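Local coordinates for protein carboxynorspermidine decarboxylase (Campylobacter jejuni subsp. jejuni 81116, PDB 3N29) that probably catalyses the pyridoxal-phosphate-dependent decarboxylation of carboxynorspermidine to norspermidine, a step of polyamine synthesis, at residues A[157-162]-A[179-184]; A[231-236]-A[262-267]; A[292-297]-A[340-345]; A[391-396]-A[406-411]. All blocks are in the same frame, centred on the assembly; numbering follows the deposited sequence.

Overall arrangement
This chain illustrates a two-domain, barrel-plus-sheet decarboxylase. From the N terminus, interaction 1 closes first, tying the end of barrel strand 155-159 to the loop that leads on toward strand 198-200. Interaction 2 follows, joining the last two strands of the eight-stranded parallel barrel across helix 248-262; it touches interaction 1 where W232 packs on G157. The chain then leaves for the mixed sheet, where interaction 3 pairs strands 294-298 and 340-345, and interaction 4 folds the C-terminal segment back on strand 393-397, their centres about 27 Å apart. All four close in series, without nesting or crossing. Interactions 1, 3 and 4 also meet the second subunit.

Interaction 1. Residues A[157-162]-A[179-184]; sequences GLRCNV and SRLGIR
The R159 guanidinium lays one face over L181 CB, which stands above its centre, 3.7 Å from R159 CZ. With CG anti to the backbone N (chi1 176°) and the chain extended as far as NE, the arginine runs along G182 before its head arrives beside L181. Its NH2 is held from elsewhere, by a hydrogen bond to the carbonyl of H202, which helps fix how the flat group is turned. The R159 side chain comes within about 4 Å (nearest atoms) of the bound pyridoxal phosphate, so the bridged loop probably helps shape the cofactor side of the barrel.

N161 follows another pattern. Its side chain lies alongside that of R184, with N161 ND2 3.8 Å from R184 CG. A water accepts from ND2 at 2.9 Å and ties the amide to two carbonyls of the loop, S179 O and G182 O. The backbones form a single bridge: I183 N gives to R159 O at 2.9 Å, and N161 N to I183 O at 2.8 Å, the latter donor standing well above the carbonyl plane. G182 CA lies 3.2 Å from R159 O, a tight approach made with positive phi.

On the strand side of the bridge, I183 CD1 reaches L158 CD2, and both residues pack on L141 of helix 141-147. C160 turns to helix 209-223, Y117 of strand 113-118 touches R159 and L181, and N291 of the second subunit packs on N161 and R184 and hydrogen-bonds S179 O through its ND2.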
loop_
_atom_site.group_PDB
_atom_site.type_symbol
_atom_site.label_atom_id
_atom_site.label_comp_id
_atom_site.label_asym_id
_atom_site.label_seq_id
_atom_site.Cartn_x
_atom_site.Cartn_y
_atom_site.Cartn_z
ATOM N N GLY A 157 4.472 28.408 12.259
ATOM C CA GLY A 157 3.125 28.641 11.745
ATOM C C GLY A 157 2.118 27.739 12.430
ATOM O O GLY A 157 2.488 26.748 13.112
ATOM N N LEU A 158 0.848 28.074 12.252
ATOM C CA LEU A 158 -0.269 27.215 12.652
ATOM C C LEU A 158 -1.170 26.862 11.482
ATOM O O LEU A 158 -1.506 27.728 10.655
ATOM C CB LEU A 158 -1.125 27.884 13.713
ATOM C CG LEU A 158 -0.392 28.248 15.019
ATOM C CD1 LEU A 158 -1.226 29.224 15.837
ATOM C CD2 LEU A 158 0.055 27.001 15.866
ATOM N N ARG A 159 -1.633 25.615 11.466
ATOM C CA ARG A 159 -2.554 25.184 10.445
ATOM C C ARG A 159 -3.975 25.507 10.885
ATOM O O ARG A 159 -4.350 25.263 12.028
ATOM C CB ARG A 159 -2.402 23.710 10.131
ATOM C CG ARG A 159 -3.452 23.286 9.131
ATOM C CD ARG A 159 -3.159 21.946 8.523
ATOM N NE ARG A 159 -4.090 21.524 7.476
ATOM C CZ ARG A 159 -4.005 20.369 6.816
ATOM N NH1 ARG A 159 -3.062 19.490 7.123
ATOM N NH2 ARG A 159 -4.871 20.070 5.856
ATOM N N CYS A 160 -4.739 26.069 9.966
ATOM C CA CYS A 160 -6.106 26.552 10.191
ATOM C C CYS A 160 -7.092 25.572 9.546
ATOM O O CYS A 160 -6.914 25.174 8.384
ATOM C CB CYS A 160 -6.238 27.883 9.518
ATOM S SG CYS A 160 -5.119 29.109 10.264
ATOM N N ASN A 161 -8.107 25.181 10.298
ATOM C CA ASN A 161 -9.154 24.304 9.803
ATOM C C ASN A 161 -10.158 25.245 9.175
ATOM O O ASN A 161 -10.841 25.931 9.861
ATOM C CB ASN A 161 -9.791 23.504 10.934
ATOM C CG ASN A 161 -10.914 22.612 10.456
ATOM O OD1 ASN A 161 -11.463 22.852 9.369
ATOM N ND2 ASN A 161 -11.295 21.566 11.280
ATOM N N VAL A 162 -10.252 25.296 7.870
ATOM C CA VAL A 162 -11.139 26.281 7.287
ATOM C C VAL A 162 -12.607 25.878 7.309
ATOM O O VAL A 162 -13.494 26.775 7.277
ATOM C CB VAL A 162 -10.654 26.683 5.923
ATOM C CG1 VAL A 162 -11.677 27.569 5.227
ATOM C CG2 VAL A 162 -9.333 27.411 6.126
ATOM N N SER A 179 -12.792 16.826 11.235
ATOM C CA SER A 179 -11.397 16.795 10.801
ATOM C C SER A 179 -10.458 17.136 11.955
ATOM O O SER A 179 -10.662 18.090 12.744
ATOM C CB SER A 179 -11.114 17.756 9.617
ATOM O OG SER A 179 -9.696 17.772 9.340
ATOM N N ARG A 180 -9.372 16.366 11.997
ATOM C CA ARG A 180 -8.340 16.529 12.950
ATOM C C ARG A 180 -7.311 17.484 12.476
ATOM O O ARG A 180 -6.397 17.728 13.204
ATOM C CB ARG A 180 -7.660 15.166 13.268
ATOM C CG ARG A 180 -6.740 14.711 12.171
ATOM C CD ARG A 180 -6.520 13.199 12.250
ATOM N NE ARG A 180 -5.423 12.810 11.387
ATOM C CZ ARG A 180 -5.501 12.728 10.067
ATOM N NH1 ARG A 180 -6.633 13.016 9.462
ATOM N NH2 ARG A 180 -4.444 12.362 9.376
ATOM N N LEU A 181 -7.427 18.025 11.253
ATOM C CA LEU A 181 -6.343 18.841 10.669
ATOM C C LEU A 181 -6.676 20.321 10.799
ATOM O O LEU A 181 -7.727 20.810 10.341
ATOM C CB LEU A 181 -6.098 18.476 9.227
ATOM C CG LEU A 181 -5.841 16.982 8.952
ATOM C CD1 LEU A 181 -5.877 16.652 7.442
ATOM C CD2 LEU A 181 -4.554 16.596 9.572
ATOM N N GLY A 182 -5.746 21.008 11.448
ATOM C CA GLY A 182 -5.851 22.427 11.778
ATOM C C GLY A 182 -6.664 22.773 13.009
ATOM O O GLY A 182 -7.430 21.973 13.541
ATOM N N ILE A 183 -6.548 24.047 13.379
ATOM C CA ILE A 183 -7.236 24.676 14.483
ATOM C C ILE A 183 -8.420 25.524 13.915
ATOM O O ILE A 183 -8.240 26.256 12.892
ATOM C CB ILE A 183 -6.163 25.606 15.195
ATOM C CG1 ILE A 183 -4.928 24.797 15.646
ATOM C CG2 ILE A 183 -6.718 26.394 16.372
ATOM C CD1 ILE A 183 -3.733 25.734 15.928
ATOM N N ARG A 184 -9.616 25.418 14.520
ATOM C CA ARG A 184 -10.803 26.139 14.073
ATOM C C ARG A 184 -10.673 27.581 14.597
ATOM O O ARG A 184 -9.957 27.844 15.584
ATOM C CB ARG A 184 -12.096 25.474 14.533
ATOM C CG ARG A 184 -12.346 24.146 13.886
ATOM C CD ARG A 184 -13.618 23.471 14.414
ATOM N NE ARG A 184 -13.458 23.134 15.822
ATOM C CZ ARG A 184 -14.472 22.818 16.640
ATOM N NH1 ARG A 184 -15.713 22.732 16.186
ATOM N NH2 ARG A 184 -14.235 22.530 17.909
HETATM O O HOH W 1 -9.816 20.559 13.612
#

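Interaction 2. Residues A[231-236]-A[262-267]; sequences KWVNFG and YGVQVY
W232 and Y267 form an offset edge-to-face pair, the tyrosine edge directed at the face of the indole five-membered ring, with centroids 5.8 Å apart and planes at 80°. The nearest approach is from Y267 CE2 to W232 CB, 3.7 Å. With W232 CG between the backbone N and the carbonyl carbon (chi1 49°), the indole extends away from 262-267.

On the face of V233 and V266, V266 CG1 stands 3.7 Å from the centroid of the F235 ring, just past the strand, only 10° off the normal, a CH-pi contact over the face. V233 CG2 also meets V264 CG2.

These side chains are placed by a parallel ladder running from Q265 N to K231 O through to F235 N and Y267 O, with Y267 N giving to V233 O at 2.9 Å. Outside it, W232 NE1 bonds S155 OG, H135 stacks on the indole, and Y267 OH hydrogen-bonds K71 NZ. F258 of helix 248-262 backs V233, V264 and V266, completing the beta-alpha-beta unit.

At the end of strand 232-234, N234 OD1 accepts from G236 N at 2.9 Å in an Asx turn, while its ND2 hydrogen-bonds OE2 of E269, a residue of the cofactor pocket. With both ends of the amide engaged, its rotation is fixed where the chain turns into G236, about 4 Å (nearest atoms) from the bound pyridoxal phosphate: N234 is one link between the barrel ladder and the pocket.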
loop_
_atom_site.group_PDB
_atom_site.type_symbol
_atom_site.label_atom_id
_atom_site.label_comp_id
_atom_site.label_asym_id
_atom_site.label_seq_id
_atom_site.Cartn_x
_atom_site.Cartn_y
_atom_site.Cartn_z
ATOM N N LYS A 231 3.859 37.155 8.916
ATOM C CA LYS A 231 4.844 37.386 7.903
ATOM C C LYS A 231 4.560 36.618 6.574
ATOM O O LYS A 231 4.897 37.092 5.462
ATOM C CB LYS A 231 6.206 36.986 8.472
ATOM C CG LYS A 231 6.584 37.796 9.768
ATOM C CD LYS A 231 8.107 37.978 9.911
ATOM C CE LYS A 231 8.486 39.167 10.809
ATOM N NZ LYS A 231 9.948 39.138 11.187
ATOM N N TRP A 232 3.922 35.455 6.708
ATOM C CA TRP A 232 3.566 34.591 5.575
ATOM C C TRP A 232 2.293 33.809 5.808
ATOM O O TRP A 232 1.872 33.584 6.944
ATOM C CB TRP A 232 4.683 33.593 5.282
ATOM C CG TRP A 232 5.210 32.823 6.478
ATOM C CD1 TRP A 232 6.253 33.165 7.277
ATOM C CD2 TRP A 232 4.765 31.526 6.927
ATOM N NE1 TRP A 232 6.487 32.181 8.199
ATOM C CE2 TRP A 232 5.579 31.165 8.004
ATOM C CE3 TRP A 232 3.781 30.646 6.488
ATOM C CZ2 TRP A 232 5.417 29.993 8.681
ATOM C CZ3 TRP A 232 3.578 29.472 7.176
ATOM C CH2 TRP A 232 4.410 29.139 8.257
ATOM N N VAL A 233 1.706 33.389 4.684
ATOM C CA VAL A 233 0.596 32.498 4.651
ATOM C C VAL A 233 0.870 31.433 3.583
ATOM O O VAL A 233 1.355 31.754 2.502
ATOM C CB VAL A 233 -0.682 33.305 4.342
ATOM C CG1 VAL A 233 -1.916 32.371 4.163
ATOM C CG2 VAL A 233 -1.006 34.247 5.495
ATOM N N ASN A 234 0.541 30.176 3.880
ATOM C CA ASN A 234 0.758 29.035 3.007
ATOM C C ASN A 234 -0.615 28.462 2.614
ATOM O O ASN A 234 -1.406 28.079 3.502
ATOM C CB ASN A 234 1.586 28.024 3.789
ATOM C CG ASN A 234 2.091 26.870 2.932
ATOM O OD1 ASN A 234 1.355 26.320 2.123
ATOM N ND2 ASN A 234 3.326 26.490 3.133
ATOM N N PHE A 235 -0.922 28.462 1.323
ATOM C CA PHE A 235 -2.258 28.091 0.815
ATOM C C PHE A 235 -2.314 26.579 0.496
ATOM O O PHE A 235 -3.228 26.098 -0.185
ATOM C CB PHE A 235 -2.485 28.756 -0.530
ATOM C CG PHE A 235 -2.678 30.254 -0.478
ATOM C CD1 PHE A 235 -2.693 30.945 0.726
ATOM C CD2 PHE A 235 -2.936 30.925 -1.660
ATOM C CE1 PHE A 235 -2.893 32.304 0.746
ATOM C CE2 PHE A 235 -3.152 32.303 -1.644
ATOM C CZ PHE A 235 -3.135 32.973 -0.429
ATOM N N GLY A 236 -1.301 25.879 0.923
ATOM C CA GLY A 236 -1.259 24.406 0.793
ATOM C C GLY A 236 -1.259 23.925 -0.655
ATOM O O GLY A 236 -0.784 24.625 -1.576
ATOM N N TYR A 262 -2.555 41.950 2.896
ATOM C CA TYR A 262 -2.147 41.659 4.264
ATOM C C TYR A 262 -0.670 41.893 4.519
ATOM O O TYR A 262 -0.227 41.722 5.646
ATOM C CB TYR A 262 -2.516 40.208 4.648
ATOM C CG TYR A 262 -4.014 39.970 4.701
ATOM C CD1 TYR A 262 -4.791 40.502 5.727
ATOM C CD2 TYR A 262 -4.657 39.223 3.727
ATOM C CE1 TYR A 262 -6.172 40.287 5.775
ATOM C CE2 TYR A 262 -6.023 38.996 3.779
ATOM C CZ TYR A 262 -6.769 39.531 4.788
ATOM O OH TYR A 262 -8.121 39.302 4.815
ATOM N N GLY A 263 0.089 42.197 3.463
ATOM C CA GLY A 263 1.536 42.361 3.553
ATOM C C GLY A 263 2.276 41.121 3.970
ATOM O O GLY A 263 3.102 41.182 4.916
ATOM N N VAL A 264 1.961 39.994 3.278
ATOM C CA VAL A 264 2.462 38.692 3.610
ATOM C C VAL A 264 3.095 38.012 2.358
ATOM O O VAL A 264 2.762 38.304 1.214
ATOM C CB VAL A 264 1.357 37.741 4.205
ATOM C CG1 VAL A 264 0.912 38.204 5.571
ATOM C CG2 VAL A 264 0.163 37.577 3.252
ATOM N N GLN A 265 4.063 37.169 2.614
ATOM C CA GLN A 265 4.666 36.342 1.583
ATOM C C GLN A 265 3.718 35.100 1.514
ATOM O O GLN A 265 3.437 34.466 2.527
ATOM C CB GLN A 265 6.055 35.929 2.048
ATOM C CG GLN A 265 6.779 34.845 1.185
ATOM C CD GLN A 265 6.895 35.317 -0.215
ATOM O OE1 GLN A 265 6.216 34.836 -1.128
ATOM N NE2 GLN A 265 7.714 36.299 -0.400
ATOM N N VAL A 266 3.248 34.771 0.324
ATOM C CA VAL A 266 2.366 33.627 0.137
ATOM C C VAL A 266 3.237 32.470 -0.328
ATOM O O VAL A 266 4.166 32.659 -1.116
ATOM C CB VAL A 266 1.312 33.901 -0.982
ATOM C CG1 VAL A 266 0.572 32.638 -1.299
ATOM C CG2 VAL A 266 0.288 34.991 -0.535
ATOM N N TYR A 267 2.929 31.283 0.163
ATOM C CA TYR A 267 3.546 30.024 -0.254
ATOM C C TYR A 267 2.503 29.117 -0.848
ATOM O O TYR A 267 1.331 29.085 -0.391
ATOM C CB TYR A 267 4.193 29.322 0.948
ATOM C CG TYR A 267 5.416 30.008 1.423
ATOM C CD1 TYR A 267 6.667 29.603 0.976
ATOM C CD2 TYR A 267 5.338 31.095 2.297
ATOM C CE1 TYR A 267 7.805 30.211 1.391
ATOM C CE2 TYR A 267 6.496 31.755 2.697
ATOM C CZ TYR A 267 7.716 31.302 2.233
ATOM O OH TYR A 267 8.888 31.893 2.603
#

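Interaction 3. Residues A[292-297]-A[340-345]; sequences EKQIAI and FAYLLT
A296 O takes two bonds from one residue: T345 N and T345 OG1 each donate to it at 3.0 Å. The amide comes almost straight down the carbonyl, whereas the hydroxyl arrives from above its plane. That is possible because OG1 lies between the backbone N and the carbonyl carbon (chi1 66°), which brings it to A296 O and leaves CG2 to meet I295 CG2 at 3.6 Å.

The rest of the parallel ladder runs through A296 N to L343 O at 2.8 Å and L343 N to Q294 O. On the face of I295 and L343 the two side chains lie side by side, pointing the same way. On the other face, Q294 CB rests against Y342 CD1 at 3.5 Å, and L344 CD2 reaches A296 CB.

Toward Q294 and A341 a water takes the N-H of Q294 and donates to A341 O, bridging the two backbones. This parallel pair belongs to the mixed sheet, where 340-345 also pairs, antiparallel, with strand 354-360. R180 of the second subunit packs on T345, which is buried, its hydroxyl satisfied by A296 O.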
loop_
_atom_site.group_PDB
_atom_site.type_symbol
_atom_site.label_atom_id
_atom_site.label_comp_id
_atom_site.label_asym_id
_atom_site.label_seq_id
_atom_site.Cartn_x
_atom_site.Cartn_y
_atom_site.Cartn_z
ATOM N N GLU A 292 -13.624 -16.857 -21.045
ATOM C CA GLU A 292 -14.649 -16.086 -21.713
ATOM C C GLU A 292 -14.037 -14.866 -22.426
ATOM O O GLU A 292 -14.097 -14.787 -23.621
ATOM C CB GLU A 292 -15.815 -15.745 -20.807
ATOM C CG GLU A 292 -16.507 -16.983 -20.253
ATOM C CD GLU A 292 -17.755 -16.673 -19.522
ATOM O OE1 GLU A 292 -17.711 -16.563 -18.314
ATOM O OE2 GLU A 292 -18.800 -16.511 -20.141
ATOM N N LYS A 293 -13.405 -13.968 -21.692
ATOM C CA LYS A 293 -12.639 -12.887 -22.291
ATOM C C LYS A 293 -11.163 -13.263 -22.471
ATOM O O LYS A 293 -10.698 -14.185 -21.882
ATOM C CB LYS A 293 -12.723 -11.634 -21.454
ATOM C CG LYS A 293 -14.038 -11.394 -20.843
ATOM C CD LYS A 293 -14.475 -9.978 -20.877
ATOM C CE LYS A 293 -14.455 -9.417 -22.299
ATOM N NZ LYS A 293 -15.613 -8.608 -22.633
ATOM N N GLN A 294 -10.456 -12.538 -23.300
ATOM C CA GLN A 294 -9.034 -12.659 -23.377
ATOM C C GLN A 294 -8.475 -11.874 -22.197
ATOM O O GLN A 294 -8.928 -10.813 -21.884
ATOM C CB GLN A 294 -8.499 -12.097 -24.662
ATOM C CG GLN A 294 -9.006 -12.772 -25.896
ATOM C CD GLN A 294 -8.431 -14.087 -26.051
ATOM O OE1 GLN A 294 -7.277 -14.225 -26.299
ATOM N NE2 GLN A 294 -9.227 -15.077 -25.887
ATOM N N ILE A 295 -7.518 -12.478 -21.536
ATOM C CA ILE A 295 -6.892 -11.912 -20.373
ATOM C C ILE A 295 -5.382 -11.877 -20.520
ATOM O O ILE A 295 -4.786 -12.881 -20.714
ATOM C CB ILE A 295 -7.236 -12.748 -19.140
ATOM C CG1 ILE A 295 -8.740 -12.871 -18.996
ATOM C CG2 ILE A 295 -6.647 -12.148 -17.906
ATOM C CD1 ILE A 295 -9.167 -13.887 -18.076
ATOM N N ALA A 296 -4.793 -10.708 -20.362
ATOM C CA ALA A 296 -3.369 -10.543 -20.402
ATOM C C ALA A 296 -2.879 -10.406 -18.980
ATOM O O ALA A 296 -3.348 -9.597 -18.240
ATOM C CB ALA A 296 -3.019 -9.343 -21.167
ATOM N N ILE A 297 -1.931 -11.229 -18.618
ATOM C CA ILE A 297 -1.332 -11.183 -17.293
ATOM C C ILE A 297 0.015 -10.466 -17.437
ATOM O O ILE A 297 0.884 -10.929 -18.174
ATOM C CB ILE A 297 -1.125 -12.550 -16.784
ATOM C CG1 ILE A 297 -2.490 -13.284 -16.746
ATOM C CG2 ILE A 297 -0.465 -12.511 -15.399
ATOM C CD1 ILE A 297 -2.473 -14.752 -16.137
ATOM N N PHE A 340 -9.820 -5.047 -30.401
ATOM C CA PHE A 340 -9.702 -6.293 -29.648
ATOM C C PHE A 340 -9.735 -5.962 -28.156
ATOM O O PHE A 340 -8.974 -5.095 -27.711
ATOM C CB PHE A 340 -8.388 -6.976 -29.988
ATOM C CG PHE A 340 -8.231 -7.233 -31.446
ATOM C CD1 PHE A 340 -8.812 -8.378 -32.021
ATOM C CD2 PHE A 340 -7.624 -6.310 -32.260
ATOM C CE1 PHE A 340 -8.729 -8.596 -33.396
ATOM C CE2 PHE A 340 -7.520 -6.547 -33.664
ATOM C CZ PHE A 340 -8.103 -7.666 -34.205
ATOM N N ALA A 341 -10.666 -6.586 -27.412
ATOM C CA ALA A 341 -10.814 -6.369 -25.968
ATOM C C ALA A 341 -9.926 -7.320 -25.165
ATOM O O ALA A 341 -9.947 -8.567 -25.412
ATOM C CB ALA A 341 -12.307 -6.600 -25.526
ATOM N N TYR A 342 -9.267 -6.795 -24.149
ATOM C CA TYR A 342 -8.571 -7.622 -23.158
ATOM C C TYR A 342 -8.797 -7.117 -21.705
ATOM O O TYR A 342 -8.816 -5.873 -21.452
ATOM C CB TYR A 342 -7.084 -7.537 -23.439
ATOM C CG TYR A 342 -6.599 -8.212 -24.705
ATOM C CD1 TYR A 342 -6.111 -9.501 -24.676
ATOM C CD2 TYR A 342 -6.573 -7.525 -25.899
ATOM C CE1 TYR A 342 -5.650 -10.140 -25.829
ATOM C CE2 TYR A 342 -6.121 -8.115 -27.049
ATOM C CZ TYR A 342 -5.677 -9.438 -27.010
ATOM O OH TYR A 342 -5.225 -9.965 -28.147
ATOM N N LEU A 343 -8.943 -8.049 -20.774
ATOM C CA LEU A 343 -8.750 -7.777 -19.342
ATOM C C LEU A 343 -7.225 -7.702 -19.094
ATOM O O LEU A 343 -6.481 -8.605 -19.468
ATOM C CB LEU A 343 -9.386 -8.860 -18.473
ATOM C CG LEU A 343 -10.901 -8.795 -18.296
ATOM C CD1 LEU A 343 -11.404 -10.066 -17.462
ATOM C CD2 LEU A 343 -11.248 -7.471 -17.607
ATOM N N LEU A 344 -6.748 -6.596 -18.556
ATOM C CA LEU A 344 -5.338 -6.472 -18.144
ATOM C C LEU A 344 -5.268 -6.730 -16.654
ATOM O O LEU A 344 -6.106 -6.171 -15.893
ATOM C CB LEU A 344 -4.846 -5.062 -18.399
ATOM C CG LEU A 344 -4.810 -4.618 -19.855
ATOM C CD1 LEU A 344 -4.148 -3.212 -19.932
ATOM C CD2 LEU A 344 -4.142 -5.589 -20.835
ATOM N N THR A 345 -4.382 -7.639 -16.263
ATOM C CA THR A 345 -4.354 -8.112 -14.925
ATOM C C THR A 345 -2.931 -8.213 -14.434
ATOM O O THR A 345 -2.005 -8.224 -15.242
ATOM C CB THR A 345 -5.021 -9.482 -14.859
ATOM O OG1 THR A 345 -4.305 -10.484 -15.570
ATOM C CG2 THR A 345 -6.512 -9.440 -15.473
HETATM O O HOH W 2 -11.696 -10.385 -24.637
#

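Interaction 4. Residues A[391-396]-A[406-411]; sequences LPNLML and IREFSY
F409 can be followed from CB outward as it lies against 391-394. CB meets L391 CB and CD1, each at 4.0 Å; L391 CD1 then sits over one face of the ring, a CH-pi contact 4.3 Å from the centroid and 27° off its normal. CD2 touches L391 CB, and CE2 approaches P392 O, near the ring plane, at 3.2 Å. L394 CG is 3.9 Å from CE2 and 4.0 Å from CZ. Thus L391 lies over a face, while L394 CG and P392 O are at the edge.

Its backbone is anchored as well: F409 N donates to N393 OD1 at 3.1 Å, the side chain of N393 lying alongside that of E408. Further back, L394 N bonds R407 O, while L394 O accepts from both R407 N and I406 N, the latter at 2.8 Å. Two residues facing one make this a classic beta bulge. I406 CG1 packs on L396 CB, and L416 of the second subunit packs on F409.

The chemistry is a division of labour: a single carbonyl, L394 O, satisfies two amides at the bulge, and the asparagine amide oxygen takes up the F409 N-H where strand pairing ends, while the ring meets leucine carbons, with the P392 carbonyl oxygen near its plane.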
loop_
_atom_site.group_PDB
_atom_site.type_symbol
_atom_site.label_atom_id
_atom_site.label_comp_id
_atom_site.label_asym_id
_atom_site.label_seq_id
_atom_site.Cartn_x
_atom_site.Cartn_y
_atom_site.Cartn_z
ATOM N N LEU A 391 9.615 -5.075 -7.570
ATOM C CA LEU A 391 9.282 -3.646 -7.713
ATOM C C LEU A 391 9.625 -3.125 -9.107
ATOM O O LEU A 391 10.645 -3.535 -9.701
ATOM C CB LEU A 391 10.152 -2.856 -6.720
ATOM C CG LEU A 391 9.703 -2.930 -5.291
ATOM C CD1 LEU A 391 10.847 -2.530 -4.298
ATOM C CD2 LEU A 391 8.476 -2.020 -5.087
ATOM N N PRO A 392 8.853 -2.154 -9.598
ATOM C CA PRO A 392 9.279 -1.492 -10.858
ATOM C C PRO A 392 10.489 -0.650 -10.558
ATOM O O PRO A 392 10.489 0.020 -9.531
ATOM C CB PRO A 392 8.064 -0.618 -11.237
ATOM C CG PRO A 392 6.893 -1.308 -10.446
ATOM C CD PRO A 392 7.561 -1.633 -9.141
ATOM N N ASN A 393 11.474 -0.664 -11.474
ATOM C CA ASN A 393 12.606 0.208 -11.384
ATOM C C ASN A 393 12.178 1.643 -11.678
ATOM O O ASN A 393 11.123 1.890 -12.258
ATOM C CB ASN A 393 13.722 -0.226 -12.350
ATOM C CG ASN A 393 14.293 -1.634 -12.028
ATOM O OD1 ASN A 393 14.459 -2.001 -10.869
ATOM N ND2 ASN A 393 14.563 -2.418 -13.082
ATOM N N LEU A 394 12.975 2.553 -11.179
ATOM C CA LEU A 394 12.801 3.982 -11.441
ATOM C C LEU A 394 13.785 4.427 -12.512
ATOM O O LEU A 394 14.983 4.256 -12.363
ATOM C CB LEU A 394 12.995 4.750 -10.160
ATOM C CG LEU A 394 12.215 4.359 -8.906
ATOM C CD1 LEU A 394 12.483 5.455 -7.785
ATOM C CD2 LEU A 394 10.746 4.088 -9.175
ATOM N N MET A 395 13.279 5.015 -13.583
ATOM C CA MET A 395 14.095 5.460 -14.690
ATOM C C MET A 395 13.687 6.864 -15.114
ATOM O O MET A 395 12.547 7.308 -14.867
ATOM C CB MET A 395 13.929 4.492 -15.892
ATOM C CG MET A 395 14.177 2.967 -15.571
ATOM S SD MET A 395 14.141 1.938 -17.123
ATOM C CE MET A 395 15.879 2.026 -17.462
ATOM N N LEU A 396 14.621 7.522 -15.755
ATOM C CA LEU A 396 14.529 8.884 -16.230
ATOM C C LEU A 396 14.827 8.912 -17.702
ATOM O O LEU A 396 15.921 8.580 -18.115
ATOM C CB LEU A 396 15.496 9.790 -15.449
ATOM C CG LEU A 396 15.448 11.248 -15.948
ATOM C CD1 LEU A 396 14.147 11.866 -15.562
ATOM C CD2 LEU A 396 16.639 12.086 -15.494
ATOM N N ILE A 406 17.662 5.203 -12.465
ATOM C CA ILE A 406 17.732 5.946 -11.180
ATOM C C ILE A 406 17.813 4.999 -9.973
ATOM O O ILE A 406 18.731 5.107 -9.143
ATOM C CB ILE A 406 16.589 6.987 -11.051
ATOM C CG1 ILE A 406 16.562 7.921 -12.286
ATOM C CG2 ILE A 406 16.740 7.778 -9.745
ATOM C CD1 ILE A 406 17.928 8.782 -12.526
ATOM N N ARG A 407 16.897 4.018 -9.909
ATOM C CA ARG A 407 16.915 2.993 -8.867
ATOM C C ARG A 407 16.543 1.685 -9.430
ATOM O O ARG A 407 15.514 1.558 -10.114
ATOM C CB ARG A 407 15.900 3.279 -7.791
ATOM C CG ARG A 407 16.198 4.575 -7.050
ATOM C CD ARG A 407 16.309 4.390 -5.605
ATOM N NE ARG A 407 16.354 5.651 -4.886
ATOM C CZ ARG A 407 17.451 6.186 -4.355
ATOM N NH1 ARG A 407 18.627 5.598 -4.485
ATOM N NH2 ARG A 407 17.367 7.324 -3.704
ATOM N N GLU A 408 17.422 0.703 -9.220
ATOM C CA GLU A 408 17.147 -0.676 -9.617
ATOM C C GLU A 408 17.000 -1.475 -8.313
ATOM O O GLU A 408 17.918 -1.520 -7.479
ATOM C CB GLU A 408 18.271 -1.258 -10.446
ATOM C CG GLU A 408 17.953 -2.654 -10.993
ATOM C CD GLU A 408 19.052 -3.239 -11.870
ATOM O OE1 GLU A 408 20.129 -2.658 -11.981
ATOM O OE2 GLU A 408 18.827 -4.313 -12.423
ATOM N N PHE A 409 15.858 -2.090 -8.134
ATOM C CA PHE A 409 15.593 -2.735 -6.887
ATOM C C PHE A 409 16.068 -4.171 -6.848
ATOM O O PHE A 409 16.438 -4.723 -7.861
ATOM C CB PHE A 409 14.100 -2.557 -6.546
ATOM C CG PHE A 409 13.724 -1.112 -6.421
ATOM C CD1 PHE A 409 14.132 -0.370 -5.344
ATOM C CD2 PHE A 409 12.989 -0.502 -7.368
ATOM C CE1 PHE A 409 13.851 0.961 -5.230
ATOM C CE2 PHE A 409 12.631 0.826 -7.238
ATOM C CZ PHE A 409 13.085 1.563 -6.175
ATOM N N SER A 410 16.113 -4.762 -5.677
ATOM C CA SER A 410 16.520 -6.169 -5.544
ATOM C C SER A 410 15.810 -6.828 -4.373
ATOM O O SER A 410 15.041 -6.176 -3.615
ATOM C CB SER A 410 18.066 -6.252 -5.418
ATOM O OG SER A 410 18.468 -5.736 -4.176
ATOM N N TYR A 411 16.048 -8.144 -4.239
ATOM C CA TYR A 411 15.493 -8.995 -3.188
ATOM C C TYR A 411 15.479 -8.363 -1.785
ATOM O O TYR A 411 14.467 -8.449 -1.037
ATOM C CB TYR A 411 16.306 -10.315 -3.189
ATOM C CG TYR A 411 16.081 -11.193 -1.961
ATOM C CD1 TYR A 411 14.828 -11.701 -1.677
ATOM C CD2 TYR A 411 17.132 -11.436 -1.065
ATOM C CE1 TYR A 411 14.632 -12.493 -0.558
ATOM C CE2 TYR A 411 16.974 -12.188 0.062
ATOM C CZ TYR A 411 15.718 -12.744 0.318
ATOM O OH TYR A 411 15.540 -13.484 1.460
#